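Local coordinates for protein GDP-6-deoxy-D-mannose reductase (Pseudomonas aeruginosa, PDB 6X3B) that probably reduces GDP-4-dehydro-6-deoxy-D-mannose to GDP-D-rhamnose with bound NADPH, a step toward the bacterial lipopolysaccharide O-antigen, at residues F26-L30 and P53-Y58; F179-G183 and R220-V225; N246-E252 and R286-H291. All coordinates share one frame; numbering follows the deposited sequence.

Interaction 1 (F26-L30 and P53-Y58). With NDP (NADPH dihydro-nicotinamide-adenine-dinucleotide phosphate), chain E.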
loop_
_atom_site.group_PDB
_atom_site.type_symbol
_atom_site.label_atom_id
_atom_site.label_comp_id
_atom_site.label_asym_id
_atom_site.label_seq_id
_atom_site.Cartn_x
_atom_site.Cartn_y
_atom_site.Cartn_z
ATOM N N PHE A 26 -22.557 -11.215 0.834
ATOM C CA PHE A 26 -21.605 -12.271 1.153
ATOM C C PHE A 26 -20.521 -11.693 2.049
ATOM O O PHE A 26 -20.018 -10.596 1.792
ATOM C CB PHE A 26 -20.987 -12.880 -0.114
ATOM C CG PHE A 26 -20.090 -14.070 0.164
ATOM C CD1 PHE A 26 -20.614 -15.371 0.214
ATOM C CD2 PHE A 26 -18.738 -13.888 0.397
ATOM C CE1 PHE A 26 -19.788 -16.461 0.488
ATOM C CE2 PHE A 26 -17.892 -14.974 0.668
ATOM C CZ PHE A 26 -18.419 -16.258 0.721
ATOM N N VAL A 27 -20.170 -12.432 3.105
ATOM C CA VAL A 27 -19.193 -11.994 4.100
ATOM C C VAL A 27 -18.101 -13.056 4.204
ATOM O O VAL A 27 -18.395 -14.227 4.479
ATOM C CB VAL A 27 -19.836 -11.763 5.477
ATOM C CG1 VAL A 27 -18.761 -11.299 6.482
ATOM C CG2 VAL A 27 -20.970 -10.726 5.384
ATOM N N THR A 28 -16.856 -12.661 3.976
ATOM C CA THR A 28 -15.752 -13.558 4.302
ATOM C C THR A 28 -15.425 -13.441 5.779
ATOM O O THR A 28 -15.745 -12.448 6.425
ATOM C CB THR A 28 -14.489 -13.232 3.492
ATOM O OG1 THR A 28 -13.933 -11.996 3.969
ATOM C CG2 THR A 28 -14.819 -13.117 1.999
ATOM N N GLY A 29 -14.750 -14.461 6.313
ATOM C CA GLY A 29 -14.343 -14.403 7.705
ATOM C C GLY A 29 -15.475 -14.554 8.686
ATOM O O GLY A 29 -15.372 -14.094 9.827
ATOM N N LEU A 30 -16.577 -15.171 8.265
ATOM C CA LEU A 30 -17.726 -15.281 9.159
ATOM C C LEU A 30 -17.404 -16.050 10.437
ATOM O O LEU A 30 -18.082 -15.852 11.450
ATOM C CB LEU A 30 -18.896 -15.938 8.431
ATOM C CG LEU A 30 -19.760 -14.957 7.635
ATOM C CD1 LEU A 30 -20.725 -15.744 6.763
ATOM C CD2 LEU A 30 -20.503 -13.970 8.544
ATOM N N PRO A 53 -25.467 -17.926 2.323
ATOM C CA PRO A 53 -24.762 -19.064 2.919
ATOM C C PRO A 53 -23.400 -19.257 2.269
ATOM O O PRO A 53 -23.132 -18.825 1.143
ATOM C CB PRO A 53 -25.697 -20.250 2.636
ATOM C CG PRO A 53 -26.440 -19.834 1.389
ATOM C CD PRO A 53 -26.650 -18.341 1.541
ATOM N N VAL A 54 -22.513 -19.899 3.017
ATOM C CA VAL A 54 -21.200 -20.284 2.516
ATOM C C VAL A 54 -21.290 -21.757 2.111
ATOM O O VAL A 54 -21.485 -22.609 2.987
ATOM C CB VAL A 54 -20.111 -20.053 3.568
ATOM C CG1 VAL A 54 -18.728 -20.317 2.964
ATOM C CG2 VAL A 54 -20.207 -18.625 4.093
ATOM N N PRO A 55 -21.200 -22.085 0.818
ATOM C CA PRO A 55 -21.459 -23.473 0.387
ATOM C C PRO A 55 -20.479 -24.502 0.921
ATOM O O PRO A 55 -20.854 -25.675 1.056
ATOM C CB PRO A 55 -21.379 -23.385 -1.143
ATOM C CG PRO A 55 -21.614 -21.961 -1.468
ATOM C CD PRO A 55 -21.083 -21.159 -0.317
ATOM N N HIS A 56 -19.237 -24.119 1.206
ATOM C CA HIS A 56 -18.226 -25.078 1.644
ATOM C C HIS A 56 -17.052 -24.281 2.196
ATOM O O HIS A 56 -16.958 -23.070 1.983
ATOM C CB HIS A 56 -17.798 -25.982 0.483
ATOM C CG HIS A 56 -17.360 -25.224 -0.737
ATOM N ND1 HIS A 56 -16.109 -24.652 -0.844
ATOM C CD2 HIS A 56 -18.006 -24.935 -1.890
ATOM C CE1 HIS A 56 -16.005 -24.042 -2.013
ATOM N NE2 HIS A 56 -17.140 -24.199 -2.668
ATOM N N ARG A 57 -16.158 -24.966 2.909
ATOM C CA ARG A 57 -14.969 -24.299 3.426
ATOM C C ARG A 57 -14.110 -23.822 2.261
ATOM O O ARG A 57 -14.060 -24.451 1.202
ATOM C CB ARG A 57 -14.163 -25.235 4.331
ATOM N N TYR A 58 -13.436 -22.689 2.451
ATOM C CA TYR A 58 -12.616 -22.139 1.385
ATOM C C TYR A 58 -11.349 -21.551 1.979
ATOM O O TYR A 58 -11.271 -21.238 3.170
ATOM C CB TYR A 58 -13.390 -21.094 0.550
ATOM C CG TYR A 58 -13.851 -19.897 1.344
ATOM C CD1 TYR A 58 -15.081 -19.899 2.002
ATOM C CD2 TYR A 58 -13.050 -18.768 1.443
ATOM C CE1 TYR A 58 -15.492 -18.804 2.737
ATOM C CE2 TYR A 58 -13.449 -17.671 2.166
ATOM C CZ TYR A 58 -14.672 -17.685 2.803
ATOM O OH TYR A 58 -15.039 -16.592 3.534
HETATM P PA NDP E . -10.163 -13.101 13.237
HETATM O O1A NDP E . -8.705 -13.408 13.180
HETATM O O2A NDP E . -10.892 -13.338 14.516
HETATM O O5B NDP E . -10.917 -13.867 12.049
HETATM C C5B NDP E . -10.231 -14.052 10.788
HETATM C C4B NDP E . -11.134 -14.807 9.844
HETATM O O4B NDP E . -10.462 -14.974 8.570
HETATM C C3B NDP E . -11.549 -16.216 10.292
HETATM O O3B NDP E . -12.919 -16.461 9.999
HETATM C C2B NDP E . -10.616 -17.115 9.490
HETATM O O2B NDP E . -11.219 -18.386 9.260
HETATM C C1B NDP E . -10.514 -16.329 8.190
HETATM N N9A NDP E . -9.331 -16.643 7.402
HETATM C C8A NDP E . -8.021 -16.491 7.784
HETATM N N7A NDP E . -7.167 -16.864 6.865
HETATM C C5A NDP E . -7.961 -17.291 5.811
HETATM C C6A NDP E . -7.655 -17.809 4.539
HETATM N N6A NDP E . -6.399 -17.978 4.135
HETATM N N1A NDP E . -8.682 -18.141 3.722
HETATM C C2A NDP E . -9.929 -17.957 4.172
HETATM N N3A NDP E . -10.340 -17.479 5.343
HETATM C C4A NDP E . -9.298 -17.160 6.130
HETATM O O3 NDP E . -10.387 -11.574 12.808
HETATM P PN NDP E . -11.319 -10.439 13.444
HETATM O O1N NDP E . -12.743 -10.864 13.309
HETATM O O2N NDP E . -10.804 -10.108 14.804
HETATM O O5D NDP E . -11.034 -9.211 12.456
HETATM C C5D NDP E . -11.935 -8.986 11.346
HETATM C C4D NDP E . -11.356 -7.916 10.453
HETATM O O4D NDP E . -11.235 -6.685 11.208
HETATM C C3D NDP E . -9.959 -8.207 9.886
HETATM O O3D NDP E . -9.843 -7.747 8.546
HETATM C C2D NDP E . -9.060 -7.433 10.846
HETATM O O2D NDP E . -7.814 -7.073 10.269
HETATM C C1D NDP E . -9.913 -6.207 11.154
HETATM N N1N NDP E . -9.573 -5.590 12.470
HETATM C C2N NDP E . -9.916 -6.200 13.646
HETATM C C3N NDP E . -9.749 -5.579 14.854
HETATM C C7N NDP E . -9.897 -6.391 16.083
HETATM O O7N NDP E . -9.671 -5.882 17.185
HETATM N N7N NDP E . -10.274 -7.656 15.958
HETATM C C4N NDP E . -9.430 -4.124 14.864
HETATM C C5N NDP E . -9.029 -3.592 13.552
HETATM C C6N NDP E . -8.902 -4.392 12.519
HETATM P P2B NDP E . -10.370 -19.572 9.953
HETATM O O1X NDP E . -11.114 -20.850 9.629
HETATM O O2X NDP E . -8.985 -19.548 9.343
HETATM O O3X NDP E . -10.344 -19.286 11.440
HETATM O O HOH W 1 -17.131 -16.499 5.133
HETATM O O HOH W 2 -13.256 -16.925 5.901
#
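Phe26 carries its ring across to the loop 53-58 because CG stands anti to the backbone N (chi1 -175°). Its CE1 reaches 4.2 Å from Val54 CG2, the carbonyl oxygen of Pro53 lies at the ring edge, and CZ approaches Tyr58 CE1; Trp70 meets the same ring edge-to-face. Val27 takes part through its backbone: a water donates to Val27 O at 2.7 Å and hydrogen-bonds to Tyr58 OH at 2.6 Å, lying in the plane of the phenol ring. The hydroxyl of Tyr58 meets Thr28 end-on, with OH 3.2 Å from Thr28 CA and 3.4 Å from Thr28 CB, the two side chains lying nearly perpendicular, whereas Thr28 OG1 bonds to His79 and Ala81. Gly29 N donates to a second water at 2.9 Å, which also bonds to Tyr58 OH. Two waters thus grip the phenol oxygen and tie it to the backbone of Val27 and Gly29, close to where Gly29 CA faces O3B of the adenosine ribose. The side chains of Leu30 and Val54 run antiparallel past each other, Leu30 CD1 4.0 Å from Val54 CG2. A first strand running into a glycine-rich turn beside the adenosine half of the cofactor is the dinucleotide-binding signature of the Rossmann fold.

Interaction 2 (F179-G183 and R220-V225). With NDP (NADPH dihydro-nicotinamide-adenine-dinucleotide phosphate), chain E.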
loop_
_atom_site.group_PDB
_atom_site.type_symbol
_atom_site.label_atom_id
_atom_site.label_comp_id
_atom_site.label_asym_id
_atom_site.label_seq_id
_atom_site.Cartn_x
_atom_site.Cartn_y
_atom_site.Cartn_z
ATOM N N PHE A 179 -10.987 1.385 14.384
ATOM C CA PHE A 179 -10.002 1.466 15.451
ATOM C C PHE A 179 -10.302 0.345 16.452
ATOM O O PHE A 179 -10.765 -0.724 16.041
ATOM C CB PHE A 179 -9.996 2.888 16.041
ATOM C CG PHE A 179 -9.338 3.921 15.115
ATOM C CD1 PHE A 179 -9.797 4.102 13.816
ATOM C CD2 PHE A 179 -8.246 4.671 15.535
ATOM C CE1 PHE A 179 -9.204 5.039 12.954
ATOM C CE2 PHE A 179 -7.651 5.611 14.692
ATOM C CZ PHE A 179 -8.126 5.789 13.391
ATOM N N ASN A 180 -9.956 0.548 17.721
ATOM C CA ASN A 180 -10.081 -0.526 18.744
ATOM C C ASN A 180 -11.512 -1.070 18.854
ATOM O O ASN A 180 -12.453 -0.269 18.882
ATOM C CB ASN A 180 -9.471 -0.115 20.084
ATOM C CG ASN A 180 -7.961 -0.031 20.013
ATOM O OD1 ASN A 180 -7.420 0.878 19.396
ATOM N ND2 ASN A 180 -7.280 -0.983 20.628
ATOM N N HIS A 181 -11.666 -2.367 18.932
ATOM C CA HIS A 181 -12.959 -3.084 19.073
ATOM C C HIS A 181 -13.072 -3.645 20.491
ATOM O O HIS A 181 -12.039 -4.023 21.059
ATOM C CB HIS A 181 -12.987 -4.356 18.211
ATOM C CG HIS A 181 -13.127 -4.180 16.738
ATOM N ND1 HIS A 181 -12.385 -3.273 16.029
ATOM C CD2 HIS A 181 -13.868 -4.847 15.831
ATOM C CE1 HIS A 181 -12.683 -3.359 14.752
ATOM N NE2 HIS A 181 -13.587 -4.319 14.607
ATOM N N ILE A 182 -14.254 -3.750 21.015
ATOM C CA ILE A 182 -14.515 -4.399 22.331
ATOM C C ILE A 182 -15.681 -5.367 22.116
ATOM O O ILE A 182 -16.712 -4.928 21.589
ATOM C CB ILE A 182 -14.835 -3.383 23.443
ATOM C CG1 ILE A 182 -13.694 -2.392 23.675
ATOM C CG2 ILE A 182 -15.197 -4.115 24.724
ATOM C CD1 ILE A 182 -13.977 -1.393 24.768
ATOM N N GLY A 183 -15.499 -6.642 22.454
ATOM C CA GLY A 183 -16.590 -7.580 22.318
ATOM C C GLY A 183 -16.233 -8.973 22.793
ATOM O O GLY A 183 -15.062 -9.339 22.914
ATOM N N ARG A 220 -6.785 4.987 23.997
ATOM C CA ARG A 220 -7.098 4.488 22.670
ATOM C C ARG A 220 -8.561 4.793 22.359
ATOM O O ARG A 220 -9.355 5.118 23.241
ATOM C CB ARG A 220 -6.821 2.977 22.540
ATOM C CG ARG A 220 -5.337 2.574 22.651
ATOM C CD ARG A 220 -4.554 3.010 21.412
ATOM N NE ARG A 220 -3.165 2.529 21.418
ATOM C CZ ARG A 220 -2.140 3.218 21.913
ATOM N NH1 ARG A 220 -2.351 4.402 22.473
ATOM N NH2 ARG A 220 -0.908 2.721 21.871
ATOM N N ASP A 221 -8.908 4.680 21.090
ATOM C CA ASP A 221 -10.266 4.920 20.609
ATOM C C ASP A 221 -10.970 3.567 20.472
ATOM O O ASP A 221 -10.610 2.774 19.597
ATOM C CB ASP A 221 -10.210 5.652 19.270
ATOM C CG ASP A 221 -11.567 6.095 18.778
ATOM O OD1 ASP A 221 -12.545 5.325 18.983
ATOM O OD2 ASP A 221 -11.651 7.204 18.166
ATOM N N PHE A 222 -11.993 3.320 21.305
ATOM C CA PHE A 222 -12.726 2.055 21.344
ATOM C C PHE A 222 -14.165 2.179 20.850
ATOM O O PHE A 222 -14.847 3.169 21.127
ATOM C CB PHE A 222 -12.793 1.491 22.774
ATOM C CG PHE A 222 -11.461 1.074 23.334
ATOM C CD1 PHE A 222 -10.990 -0.214 23.144
ATOM C CD2 PHE A 222 -10.706 1.957 24.099
ATOM C CE1 PHE A 222 -9.755 -0.602 23.677
ATOM C CE2 PHE A 222 -9.484 1.573 24.627
ATOM C CZ PHE A 222 -9.010 0.299 24.410
ATOM N N LEU A 223 -14.641 1.120 20.178
ATOM C CA LEU A 223 -16.049 0.910 19.860
ATOM C C LEU A 223 -16.470 -0.499 20.260
ATOM O O LEU A 223 -15.697 -1.453 20.125
ATOM C CB LEU A 223 -16.324 1.085 18.356
ATOM C CG LEU A 223 -16.287 2.494 17.770
ATOM C CD1 LEU A 223 -16.328 2.407 16.250
ATOM C CD2 LEU A 223 -17.467 3.299 18.300
ATOM N N ASP A 224 -17.714 -0.642 20.715
ATOM C CA ASP A 224 -18.300 -1.972 20.783
ATOM C C ASP A 224 -18.353 -2.579 19.389
ATOM O O ASP A 224 -18.611 -1.879 18.404
ATOM C CB ASP A 224 -19.721 -1.929 21.362
ATOM C CG ASP A 224 -20.211 -3.311 21.771
ATOM O OD1 ASP A 224 -20.761 -4.043 20.921
ATOM O OD2 ASP A 224 -20.009 -3.669 22.942
ATOM N N VAL A 225 -18.130 -3.894 19.306
ATOM C CA VAL A 225 -18.170 -4.573 18.010
ATOM C C VAL A 225 -19.503 -4.347 17.302
ATOM O O VAL A 225 -19.560 -4.312 16.068
ATOM C CB VAL A 225 -17.865 -6.077 18.192
ATOM C CG1 VAL A 225 -18.894 -6.739 19.105
ATOM C CG2 VAL A 225 -17.769 -6.795 16.841
HETATM P PA NDP E . -10.163 -13.101 13.237
HETATM O O1A NDP E . -8.705 -13.408 13.180
HETATM O O2A NDP E . -10.892 -13.338 14.516
HETATM O O5B NDP E . -10.917 -13.867 12.049
HETATM C C5B NDP E . -10.231 -14.052 10.788
HETATM C C4B NDP E . -11.134 -14.807 9.844
HETATM O O4B NDP E . -10.462 -14.974 8.570
HETATM C C3B NDP E . -11.549 -16.216 10.292
HETATM O O3B NDP E . -12.919 -16.461 9.999
HETATM C C2B NDP E . -10.616 -17.115 9.490
HETATM O O2B NDP E . -11.219 -18.386 9.260
HETATM C C1B NDP E . -10.514 -16.329 8.190
HETATM N N9A NDP E . -9.331 -16.643 7.402
HETATM C C8A NDP E . -8.021 -16.491 7.784
HETATM N N7A NDP E . -7.167 -16.864 6.865
HETATM C C5A NDP E . -7.961 -17.291 5.811
HETATM C C6A NDP E . -7.655 -17.809 4.539
HETATM N N6A NDP E . -6.399 -17.978 4.135
HETATM N N1A NDP E . -8.682 -18.141 3.722
HETATM C C2A NDP E . -9.929 -17.957 4.172
HETATM N N3A NDP E . -10.340 -17.479 5.343
HETATM C C4A NDP E . -9.298 -17.160 6.130
HETATM O O3 NDP E . -10.387 -11.574 12.808
HETATM P PN NDP E . -11.319 -10.439 13.444
HETATM O O1N NDP E . -12.743 -10.864 13.309
HETATM O O2N NDP E . -10.804 -10.108 14.804
HETATM O O5D NDP E . -11.034 -9.211 12.456
HETATM C C5D NDP E . -11.935 -8.986 11.346
HETATM C C4D NDP E . -11.356 -7.916 10.453
HETATM O O4D NDP E . -11.235 -6.685 11.208
HETATM C C3D NDP E . -9.959 -8.207 9.886
HETATM O O3D NDP E . -9.843 -7.747 8.546
HETATM C C2D NDP E . -9.060 -7.433 10.846
HETATM O O2D NDP E . -7.814 -7.073 10.269
HETATM C C1D NDP E . -9.913 -6.207 11.154
HETATM N N1N NDP E . -9.573 -5.590 12.470
HETATM C C2N NDP E . -9.916 -6.200 13.646
HETATM C C3N NDP E . -9.749 -5.579 14.854
HETATM C C7N NDP E . -9.897 -6.391 16.083
HETATM O O7N NDP E . -9.671 -5.882 17.185
HETATM N N7N NDP E . -10.274 -7.656 15.958
HETATM C C4N NDP E . -9.430 -4.124 14.864
HETATM C C5N NDP E . -9.029 -3.592 13.552
HETATM C C6N NDP E . -8.902 -4.392 12.519
HETATM P P2B NDP E . -10.370 -19.572 9.953
HETATM O O1X NDP E . -11.114 -20.850 9.629
HETATM O O2X NDP E . -8.985 -19.548 9.343
HETATM O O3X NDP E . -10.344 -19.286 11.440
HETATM O O HOH W 3 -7.303 3.496 18.900
HETATM O O HOH W 4 -4.214 -0.482 20.185
#
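Leu223 and Asn180 share the straightest bond in a ladder of backbone hydrogen bonds between strands 180-182 and 220-224. Leu223 N donates to Asn180 O at 2.9 Å with an N-H...O angle of 156°, Ile182 N returns a bond to Leu223 O, and Val225 N donates to Ile182 O at 2.9 Å. Asn180 N to Asp221 O is the weak first rung. Two waters extend the link outward: one donates to Asn180 OD1 and accepts from Asp221 N, while the other accepts from Asn180 ND2 and, weakly, from Arg220 NE. The guanidinium of Arg220 also reaches Gln284 O. This is the parallel pairing of a Rossmann-type sheet, whose strands point their C-terminal ends at the cofactor. His181 lies on the same side of the sheet as Leu223 and sets one face of its imidazole over the nicotinamide, with C3N 3.6 Å above the ring plane and offset toward the rim. The rotation of that ring is held by His181 ND1, which donates to Phe179 O at 3.0 Å, within the carbonyl plane. After the second strand, Asp224 caps the helix 225-238 by accepting at OD1 from Gln226 N, and its OD2 bonds to Ser309. The opposite face carries Asn180, Ile182, Phe222 and Asp224. Ile182 CG1, anti to the carbonyl carbon (chi1 -60°), carries that branch to Phe222 at about a right angle, 3.5 Å from Phe222 CD1; Asn180 CB comes to 3.4 Å from the same Phe222 CD1, its amide plane turned 59° from the ring. Helix 306-320 covers Ile182 through Ile306 and Ile313.

Interaction 3 (N246-E252 and R286-H291)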
loop_
_atom_site.group_PDB
_atom_site.type_symbol
_atom_site.label_atom_id
_atom_site.label_comp_id
_atom_site.label_asym_id
_atom_site.label_seq_id
_atom_site.Cartn_x
_atom_site.Cartn_y
_atom_site.Cartn_z
ATOM N N ASN A 246 -12.712 6.201 8.360
ATOM C CA ASN A 246 -12.442 5.755 9.725
ATOM C C ASN A 246 -13.735 5.269 10.372
ATOM O O ASN A 246 -14.788 5.883 10.211
ATOM C CB ASN A 246 -11.891 6.886 10.585
ATOM C CG ASN A 246 -10.489 7.309 10.188
ATOM O OD1 ASN A 246 -9.749 6.565 9.524
ATOM N ND2 ASN A 246 -10.111 8.503 10.616
ATOM N N VAL A 247 -13.640 4.186 11.132
ATOM C CA VAL A 247 -14.747 3.721 11.968
ATOM C C VAL A 247 -14.231 3.761 13.404
ATOM O O VAL A 247 -13.429 2.913 13.814
ATOM C CB VAL A 247 -15.239 2.324 11.568
ATOM C CG1 VAL A 247 -16.363 1.851 12.532
ATOM C CG2 VAL A 247 -15.747 2.313 10.091
ATOM N N CYS A 248 -14.675 4.759 14.173
ATOM C CA CYS A 248 -14.119 5.027 15.494
ATOM C C CYS A 248 -15.130 5.832 16.302
ATOM O O CYS A 248 -16.124 6.339 15.773
ATOM C CB CYS A 248 -12.776 5.774 15.387
ATOM S SG CYS A 248 -12.895 7.285 14.363
ATOM N N SER A 249 -14.866 5.935 17.600
ATOM C CA SER A 249 -15.753 6.659 18.503
ATOM C C SER A 249 -15.444 8.150 18.579
ATOM O O SER A 249 -16.323 8.936 18.948
ATOM C CB SER A 249 -15.658 6.073 19.919
ATOM O OG SER A 249 -14.449 6.512 20.532
ATOM N N GLY A 250 -14.218 8.561 18.262
ATOM C CA GLY A 250 -13.847 9.939 18.500
ATOM C C GLY A 250 -13.624 10.268 19.959
ATOM O O GLY A 250 -13.476 11.442 20.301
ATOM N N GLN A 251 -13.595 9.267 20.839
ATOM C CA GLN A 251 -13.340 9.480 22.256
ATOM C C GLN A 251 -12.140 8.655 22.699
ATOM O O GLN A 251 -12.063 7.460 22.399
ATOM C CB GLN A 251 -14.566 9.117 23.089
ATOM C CG GLN A 251 -15.800 9.919 22.722
ATOM C CD GLN A 251 -16.604 10.314 23.936
ATOM O OE1 GLN A 251 -17.178 9.464 24.621
ATOM N NE2 GLN A 251 -16.630 11.613 24.228
ATOM N N GLU A 252 -11.213 9.292 23.411
ATOM C CA GLU A 252 -10.105 8.577 24.042
ATOM C C GLU A 252 -10.542 7.925 25.344
ATOM O O GLU A 252 -11.209 8.551 26.170
ATOM C CB GLU A 252 -8.951 9.528 24.353
ATOM C CG GLU A 252 -8.193 9.973 23.161
ATOM C CD GLU A 252 -7.181 11.028 23.511
ATOM O OE1 GLU A 252 -6.282 10.747 24.343
ATOM O OE2 GLU A 252 -7.309 12.141 22.962
ATOM N N ARG A 286 -1.411 8.354 22.874
ATOM C CA ARG A 286 -2.813 8.727 22.728
ATOM C C ARG A 286 -3.275 8.518 21.295
ATOM O O ARG A 286 -2.586 8.905 20.350
ATOM C CB ARG A 286 -3.043 10.192 23.117
ATOM C CG ARG A 286 -2.590 10.543 24.527
ATOM C CD ARG A 286 -2.680 12.036 24.740
ATOM N NE ARG A 286 -3.998 12.522 24.373
ATOM C CZ ARG A 286 -4.330 13.804 24.314
ATOM N NH1 ARG A 286 -3.430 14.734 24.611
ATOM N NH2 ARG A 286 -5.560 14.153 23.966
ATOM N N VAL A 287 -4.458 7.928 21.136
ATOM C CA VAL A 287 -5.070 7.750 19.826
ATOM C C VAL A 287 -6.522 8.172 19.933
ATOM O O VAL A 287 -7.270 7.647 20.772
ATOM C CB VAL A 287 -4.973 6.306 19.302
ATOM C CG1 VAL A 287 -5.705 6.191 17.935
ATOM C CG2 VAL A 287 -3.519 5.863 19.171
ATOM N N ARG A 288 -6.905 9.142 19.111
ATOM C CA ARG A 288 -8.296 9.546 18.938
ATOM C C ARG A 288 -8.562 9.631 17.442
ATOM O O ARG A 288 -7.816 10.293 16.721
ATOM C CB ARG A 288 -8.553 10.900 19.612
ATOM C CG ARG A 288 -9.983 11.156 20.011
ATOM C CD ARG A 288 -10.059 12.361 20.943
ATOM N NE ARG A 288 -9.840 13.629 20.250
ATOM C CZ ARG A 288 -8.743 14.374 20.366
ATOM N NH1 ARG A 288 -7.744 13.978 21.150
ATOM N NH2 ARG A 288 -8.650 15.522 19.702
ATOM N N GLY A 289 -9.607 8.958 16.967
ATOM C CA GLY A 289 -9.945 9.010 15.560
ATOM C C GLY A 289 -11.069 9.994 15.302
ATOM O O GLY A 289 -11.868 10.278 16.184
ATOM N N SER A 290 -11.141 10.516 14.078
ATOM C CA SER A 290 -12.311 11.287 13.653
ATOM C C SER A 290 -13.221 10.417 12.796
ATOM O O SER A 290 -12.769 9.794 11.830
ATOM C CB SER A 290 -11.922 12.539 12.865
ATOM O OG SER A 290 -13.024 13.022 12.099
ATOM N N HIS A 291 -14.507 10.390 13.138
ATOM C CA HIS A 291 -15.494 9.702 12.317
ATOM C C HIS A 291 -16.403 10.679 11.588
ATOM O O HIS A 291 -17.489 10.289 11.150
ATOM C CB HIS A 291 -16.323 8.724 13.154
ATOM C CG HIS A 291 -17.116 9.365 14.255
ATOM N ND1 HIS A 291 -17.099 8.893 15.549
ATOM C CD2 HIS A 291 -17.970 10.419 14.250
ATOM C CE1 HIS A 291 -17.902 9.631 16.297
ATOM N NE2 HIS A 291 -18.434 10.569 15.535
#
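Glu252 receives Arg286 and Arg288 in a salt-bridge network at one end of this contact, while an ST turn shapes 246-252 a few residues before Glu252, where the chain leaves strand 244-247. Arg286 grips the carboxylate side-on, with NE bonded to Glu252 OE1 at 2.9 Å and NH2 to Glu252 OE2 at 2.8 Å; both approach from the syn side, and the planes of the two groups lie only 29° apart. Arg288, in the one of its two modelled conformers described here, brings NH1 to within 2.6 Å of Glu252 OE2, nearly in line with the C-O bond. In that conformer OE2 accepts from both arginines, while OE1 accepts from Arg286 and from Ser219 OG. Two guanidinium groups so close would probably keep the carboxylate ionised. In the conformer described here, Ser249 OG accepts from Gln251 N, the bond of the ST turn, and also bonds to Asp221 OD1. The other oxygen of that aspartate, OD2, accepts from Gly250 N and Gly289 N, so one carboxylate joins both segments from the neighbouring strand 219-224. Toward the strand end, Asn246 ND2 donates to Ser290 O at 3.2 Å, on a lone pair in the carbonyl plane, and its OD1 is taken up by Tyr129 OH. Gly289, with no side chain in the way, lets Cys248 SG rest 3.4 Å from its carbonyl carbon. His291, which stands at the N-cap position of helix 292-298, has its CG between the backbone N and carbonyl carbon (chi1 61°), which turns the ring edge to the backbone of Cys248 and Ser249; the ring also meets Trp300 edge-to-face. Its ND1 donates to Cys248 O at 2.7 Å from above the carbonyl plane, 37° out of it.

The three contacts follow one another along the chain, and none nests in or crosses another. Interaction 1 closes a loop that contains helix 33-44 and strand 49-51, bringing the first strand of the sheet against the connection that follows. Interaction 2 closes one over helix 191-203 and strand 210-213, joining strands 172-182 and 219-224. Interaction 3 spans helix 255-266 and strand 271-274, fastening the loop before helix 292-298 to the end of strand 244-247. Interactions 1 and 2 lie 25 Å apart between centres and are related through the extended NADPH, which both touch. Interactions 2 and 3 meet directly, their centres about 10 Å apart, with Asp221 serving as the junction.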